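Long-range contact in alpha-rhamnosidase (Dictyoglomus thermophilum, PDB 6I60), which probably hydrolyses terminal non-reducing alpha-L-rhamnose residues in alpha-L-rhamnosides: residues Tyr366-Lys377 and Glu428-Val439. Numbering follows the deposited sequence.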
loop_
_atom_site.group_PDB
_atom_site.type_symbol
_atom_site.label_atom_id
_atom_site.label_comp_id
_atom_site.label_asym_id
_atom_site.label_seq_id
_atom_site.Cartn_x
_atom_site.Cartn_y
_atom_site.Cartn_z
ATOM N N TYR A 366 3.598 -15.198 -25.381
ATOM C CA TYR A 366 4.782 -14.701 -24.699
ATOM C C TYR A 366 4.735 -15.074 -23.225
ATOM O O TYR A 366 3.665 -15.129 -22.615
ATOM C CB TYR A 366 4.900 -13.181 -24.837
ATOM C CG TYR A 366 5.360 -12.723 -26.199
ATOM C CD1 TYR A 366 4.468 -12.626 -27.259
ATOM C CD2 TYR A 366 6.686 -12.386 -26.427
ATOM C CE1 TYR A 366 4.885 -12.206 -28.507
ATOM C CE2 TYR A 366 7.113 -11.965 -27.670
ATOM C CZ TYR A 366 6.208 -11.875 -28.706
ATOM O OH TYR A 366 6.627 -11.457 -29.946
ATOM N N ASP A 367 5.909 -15.329 -22.655
ATOM C CA ASP A 367 6.054 -15.604 -21.231
ATOM C C ASP A 367 7.026 -14.590 -20.648
ATOM O O ASP A 367 8.159 -14.464 -21.126
ATOM C CB ASP A 367 6.546 -17.032 -20.988
ATOM C CG ASP A 367 6.710 -17.349 -19.512
ATOM O OD1 ASP A 367 6.221 -16.561 -18.675
ATOM O OD2 ASP A 367 7.327 -18.386 -19.188
ATOM N N PHE A 368 6.582 -13.865 -19.626
ATOM C CA PHE A 368 7.420 -12.866 -18.980
ATOM C C PHE A 368 8.196 -13.416 -17.792
ATOM O O PHE A 368 9.017 -12.692 -17.221
ATOM C CB PHE A 368 6.568 -11.676 -18.531
ATOM C CG PHE A 368 6.269 -10.699 -19.628
ATOM C CD1 PHE A 368 7.231 -9.801 -20.054
ATOM C CD2 PHE A 368 5.025 -10.680 -20.237
ATOM C CE1 PHE A 368 6.959 -8.899 -21.064
ATOM C CE2 PHE A 368 4.747 -9.780 -21.247
ATOM C CZ PHE A 368 5.716 -8.888 -21.661
ATOM N N GLY A 369 7.957 -14.670 -17.408
ATOM C CA GLY A 369 8.650 -15.279 -16.293
ATOM C C GLY A 369 8.217 -14.811 -14.922
ATOM O O GLY A 369 8.814 -15.237 -13.925
ATOM N N GLN A 370 7.201 -13.957 -14.832
ATOM C CA GLN A 370 6.764 -13.424 -13.552
ATOM C C GLN A 370 5.327 -12.948 -13.687
ATOM O O GLN A 370 4.971 -12.310 -14.681
ATOM C CB GLN A 370 7.673 -12.276 -13.091
ATOM C CG GLN A 370 7.124 -11.459 -11.929
ATOM C CD GLN A 370 7.276 -12.168 -10.602
ATOM O OE1 GLN A 370 8.340 -12.704 -10.289
ATOM N NE2 GLN A 370 6.208 -12.181 -9.811
ATOM N N ASN A 371 4.508 -13.276 -12.690
ATOM C CA ASN A 371 3.133 -12.795 -12.623
ATOM C C ASN A 371 3.144 -11.370 -12.080
ATOM O O ASN A 371 3.394 -11.151 -10.889
ATOM C CB ASN A 371 2.296 -13.719 -11.743
ATOM C CG ASN A 371 0.807 -13.499 -11.910
ATOM O OD1 ASN A 371 0.370 -12.470 -12.426
ATOM N ND2 ASN A 371 0.017 -14.466 -11.465
ATOM N N TYR A 372 2.878 -10.396 -12.950
ATOM C CA TYR A 372 2.892 -8.994 -12.548
ATOM C C TYR A 372 1.598 -8.306 -12.959
ATOM O O TYR A 372 0.636 -8.969 -13.360
ATOM C CB TYR A 372 4.102 -8.271 -13.148
ATOM C CG TYR A 372 4.072 -8.128 -14.654
ATOM C CD1 TYR A 372 4.207 -9.237 -15.483
ATOM C CD2 TYR A 372 3.923 -6.882 -15.249
ATOM C CE1 TYR A 372 4.182 -9.110 -16.859
ATOM C CE2 TYR A 372 3.900 -6.743 -16.627
ATOM C CZ TYR A 372 4.030 -7.861 -17.426
ATOM O OH TYR A 372 4.010 -7.730 -18.797
ATOM N N THR A 373 1.560 -6.977 -12.861
ATOM C CA THR A 373 0.357 -6.213 -13.150
ATOM C C THR A 373 0.679 -5.055 -14.082
ATOM O O THR A 373 1.787 -4.509 -14.068
ATOM C CB THR A 373 -0.290 -5.667 -11.875
ATOM O OG1 THR A 373 0.708 -5.042 -11.058
ATOM C CG2 THR A 373 -0.932 -6.788 -11.102
ATOM N N GLY A 374 -0.314 -4.678 -14.881
ATOM C CA GLY A 374 -0.156 -3.601 -15.834
ATOM C C GLY A 374 -0.637 -3.971 -17.220
ATOM O O GLY A 374 -1.684 -4.606 -17.376
ATOM N N TRP A 375 0.123 -3.575 -18.235
ATOM C CA TRP A 375 -0.227 -3.856 -19.617
ATOM C C TRP A 375 1.061 -4.090 -20.395
ATOM O O TRP A 375 2.152 -4.161 -19.821
ATOM C CB TRP A 375 -1.064 -2.714 -20.206
ATOM C CG TRP A 375 -0.430 -1.362 -20.059
ATOM C CD1 TRP A 375 0.614 -0.862 -20.783
ATOM C CD2 TRP A 375 -0.802 -0.335 -19.132
ATOM N NE1 TRP A 375 0.915 0.411 -20.364
ATOM C CE2 TRP A 375 0.059 0.758 -19.352
ATOM C CE3 TRP A 375 -1.781 -0.234 -18.139
ATOM C CZ2 TRP A 375 -0.027 1.937 -18.615
ATOM C CZ3 TRP A 375 -1.865 0.938 -17.409
ATOM C CH2 TRP A 375 -0.994 2.007 -17.650
ATOM N N ILE A 376 0.936 -4.208 -21.715
ATOM C CA ILE A 376 2.084 -4.396 -22.587
ATOM C C ILE A 376 2.062 -3.323 -23.666
ATOM O O ILE A 376 1.039 -2.686 -23.925
ATOM C CB ILE A 376 2.118 -5.803 -23.225
ATOM C CG1 ILE A 376 0.977 -5.967 -24.227
ATOM C CG2 ILE A 376 2.050 -6.886 -22.157
ATOM C CD1 ILE A 376 1.366 -6.764 -25.443
ATOM N N LYS A 377 3.220 -3.118 -24.284
ATOM C CA LYS A 377 3.361 -2.237 -25.434
ATOM C C LYS A 377 3.793 -3.072 -26.628
ATOM O O LYS A 377 4.764 -3.831 -26.538
ATOM C CB LYS A 377 4.378 -1.126 -25.164
ATOM C CG LYS A 377 4.740 -0.317 -26.398
ATOM C CD LYS A 377 5.575 0.897 -26.040
ATOM C CE LYS A 377 6.817 0.980 -26.908
ATOM N NZ LYS A 377 7.981 0.312 -26.273
ATOM N N GLU A 428 -0.111 1.138 -26.324
ATOM C CA GLU A 428 -0.286 0.690 -24.953
ATOM C C GLU A 428 -1.670 1.106 -24.472
ATOM O O GLU A 428 -2.130 2.213 -24.783
ATOM C CB GLU A 428 0.776 1.273 -24.004
ATOM C CG GLU A 428 2.101 1.646 -24.646
ATOM C CD GLU A 428 3.062 2.285 -23.656
ATOM O OE1 GLU A 428 3.821 3.193 -24.060
ATOM O OE2 GLU A 428 3.054 1.886 -22.471
ATOM N N PRO A 429 -2.360 0.246 -23.730
ATOM C CA PRO A 429 -3.643 0.650 -23.147
ATOM C C PRO A 429 -3.448 1.712 -22.075
ATOM O O PRO A 429 -2.430 1.749 -21.379
ATOM C CB PRO A 429 -4.193 -0.652 -22.549
ATOM C CG PRO A 429 -3.396 -1.748 -23.188
ATOM C CD PRO A 429 -2.050 -1.166 -23.464
ATOM N N ARG A 430 -4.449 2.585 -21.949
ATOM C CA ARG A 430 -4.387 3.708 -21.025
ATOM C C ARG A 430 -5.493 3.721 -19.981
ATOM O O ARG A 430 -5.360 4.437 -18.983
ATOM C CB ARG A 430 -4.436 5.036 -21.797
ATOM C CG ARG A 430 -5.501 5.056 -22.873
ATOM C CD ARG A 430 -5.812 6.466 -23.350
ATOM N NE ARG A 430 -4.698 7.089 -24.066
ATOM C CZ ARG A 430 -4.208 6.665 -25.228
ATOM N NH1 ARG A 430 -4.717 5.601 -25.835
ATOM N NH2 ARG A 430 -3.196 7.314 -25.790
ATOM N N PHE A 431 -6.569 2.960 -20.174
ATOM C CA PHE A 431 -7.720 2.986 -19.280
ATOM C C PHE A 431 -8.051 1.599 -18.737
ATOM O O PHE A 431 -9.218 1.284 -18.494
ATOM C CB PHE A 431 -8.935 3.588 -19.987
ATOM C CG PHE A 431 -8.787 5.048 -20.311
ATOM C CD1 PHE A 431 -8.275 5.931 -19.374
ATOM C CD2 PHE A 431 -9.160 5.537 -21.553
ATOM C CE1 PHE A 431 -8.138 7.276 -19.670
ATOM C CE2 PHE A 431 -9.027 6.882 -21.854
ATOM C CZ PHE A 431 -8.514 7.752 -20.911
ATOM N N THR A 432 -7.034 0.767 -18.536
ATOM C CA THR A 432 -7.232 -0.583 -18.024
ATOM C C THR A 432 -5.904 -1.107 -17.495
ATOM O O THR A 432 -4.849 -0.500 -17.694
ATOM C CB THR A 432 -7.787 -1.519 -19.103
ATOM O OG1 THR A 432 -7.847 -2.859 -18.597
ATOM C CG2 THR A 432 -6.896 -1.492 -20.332
ATOM N N TYR A 433 -5.974 -2.248 -16.814
ATOM C CA TYR A 433 -4.779 -2.966 -16.398
ATOM C C TYR A 433 -5.147 -4.422 -16.155
ATOM O O TYR A 433 -6.295 -4.740 -15.830
ATOM C CB TYR A 433 -4.139 -2.336 -15.151
ATOM C CG TYR A 433 -4.793 -2.684 -13.830
ATOM C CD1 TYR A 433 -4.329 -3.743 -13.061
ATOM C CD2 TYR A 433 -5.856 -1.937 -13.340
ATOM C CE1 TYR A 433 -4.914 -4.058 -11.851
ATOM C CE2 TYR A 433 -6.448 -2.244 -12.128
ATOM C CZ TYR A 433 -5.972 -3.306 -11.387
ATOM O OH TYR A 433 -6.552 -3.621 -10.180
ATOM N N HIS A 434 -4.166 -5.303 -16.333
ATOM C CA HIS A 434 -4.370 -6.734 -16.174
ATOM C C HIS A 434 -3.285 -7.319 -15.283
ATOM O O HIS A 434 -2.182 -6.777 -15.177
ATOM C CB HIS A 434 -4.370 -7.465 -17.529
ATOM C CG HIS A 434 -4.893 -6.642 -18.666
ATOM N ND1 HIS A 434 -6.239 -6.443 -18.884
ATOM C CD2 HIS A 434 -4.249 -5.977 -19.655
ATOM C CE1 HIS A 434 -6.402 -5.686 -19.955
ATOM N NE2 HIS A 434 -5.211 -5.390 -20.441
ATOM N N GLY A 435 -3.621 -8.430 -14.631
ATOM C CA GLY A 435 -2.651 -9.207 -13.887
ATOM C C GLY A 435 -2.352 -10.495 -14.625
ATOM O O GLY A 435 -3.263 -11.283 -14.893
ATOM N N PHE A 436 -1.089 -10.723 -14.968
ATOM C CA PHE A 436 -0.778 -11.809 -15.883
ATOM C C PHE A 436 0.701 -12.149 -15.809
ATOM O O PHE A 436 1.515 -11.383 -15.287
ATOM C CB PHE A 436 -1.159 -11.440 -17.322
ATOM C CG PHE A 436 -0.442 -10.226 -17.845
ATOM C CD1 PHE A 436 -0.873 -8.951 -17.511
ATOM C CD2 PHE A 436 0.665 -10.359 -18.666
ATOM C CE1 PHE A 436 -0.214 -7.832 -17.988
ATOM C CE2 PHE A 436 1.328 -9.244 -19.144
ATOM C CZ PHE A 436 0.886 -7.979 -18.805
ATOM N N ARG A 437 1.028 -13.321 -16.341
ATOM C CA ARG A 437 2.397 -13.715 -16.634
ATOM C C ARG A 437 2.628 -13.973 -18.110
ATOM O O ARG A 437 3.741 -13.758 -18.597
ATOM C CB ARG A 437 2.777 -14.975 -15.839
ATOM C CG ARG A 437 4.232 -15.396 -15.980
ATOM C CD ARG A 437 4.454 -16.797 -15.431
ATOM N NE ARG A 437 5.741 -17.350 -15.843
ATOM C CZ ARG A 437 6.395 -18.299 -15.179
ATOM N NH1 ARG A 437 5.884 -18.806 -14.066
ATOM N NH2 ARG A 437 7.562 -18.741 -15.629
ATOM N N TYR A 438 1.599 -14.403 -18.835
ATOM C CA TYR A 438 1.686 -14.731 -20.247
ATOM C C TYR A 438 0.791 -13.800 -21.051
ATOM O O TYR A 438 -0.153 -13.199 -20.528
ATOM C CB TYR A 438 1.292 -16.195 -20.503
ATOM C CG TYR A 438 1.899 -17.177 -19.522
ATOM C CD1 TYR A 438 1.265 -17.471 -18.319
ATOM C CD2 TYR A 438 3.106 -17.810 -19.796
ATOM C CE1 TYR A 438 1.816 -18.365 -17.419
ATOM C CE2 TYR A 438 3.664 -18.707 -18.901
ATOM C CZ TYR A 438 3.013 -18.980 -17.713
ATOM O OH TYR A 438 3.558 -19.871 -16.815
ATOM N N VAL A 439 1.097 -13.691 -22.341
ATOM C CA VAL A 439 0.383 -12.805 -23.252
ATOM C C VAL A 439 0.187 -13.536 -24.571
ATOM O O VAL A 439 1.137 -14.109 -25.114
ATOM C CB VAL A 439 1.144 -11.481 -23.471
ATOM C CG1 VAL A 439 0.801 -10.874 -24.822
ATOM C CG2 VAL A 439 0.837 -10.501 -22.351
#
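Arg437 NE donates to Asp367 OD1 at 3.0 Å, a salt bridge in which NE comes to the syn side of the oxygen, and OD1 lies near the guanidinium plane. The same OD1 takes Gly369 N from above the carboxylate plane, closing an Asx turn, so two donors grip this one oxygen. Arg437 reaches it with its chain extended from CG to NE, CG anti to the backbone N (chi1 -175°), and passes along Gly369 and Gln370. The Tyr438 ring lies beside Asp367, pointing the same way. Antiparallel backbone pairing follows in two short runs: Tyr366 with Val439, continued by Phe368 N to Arg437 O; then, beyond corners at 369-370 and 437, Tyr372 with Phe436 and Gly374 with His434. Both runs belong to the concanavalin-like domain of the rhamnosidase, where the corners carry the chain from one sheet to the next. On the face shared by Tyr372 and Phe436, the two rings meet obliquely, centroids 4.6 Å apart and planes at 54°. Phe436 CZ also meets Ile376 CG2 at 3.7 Å, while Phe368 and Val439 CG2 extend this apolar cluster. Farther along, Pro429 O sits over the centre of one Trp375 face, 3.3 Å above the plane. At the indole edge, Trp375 NE1 makes a weak bond to Glu428 OE2, which is salt-bridged to Lys456.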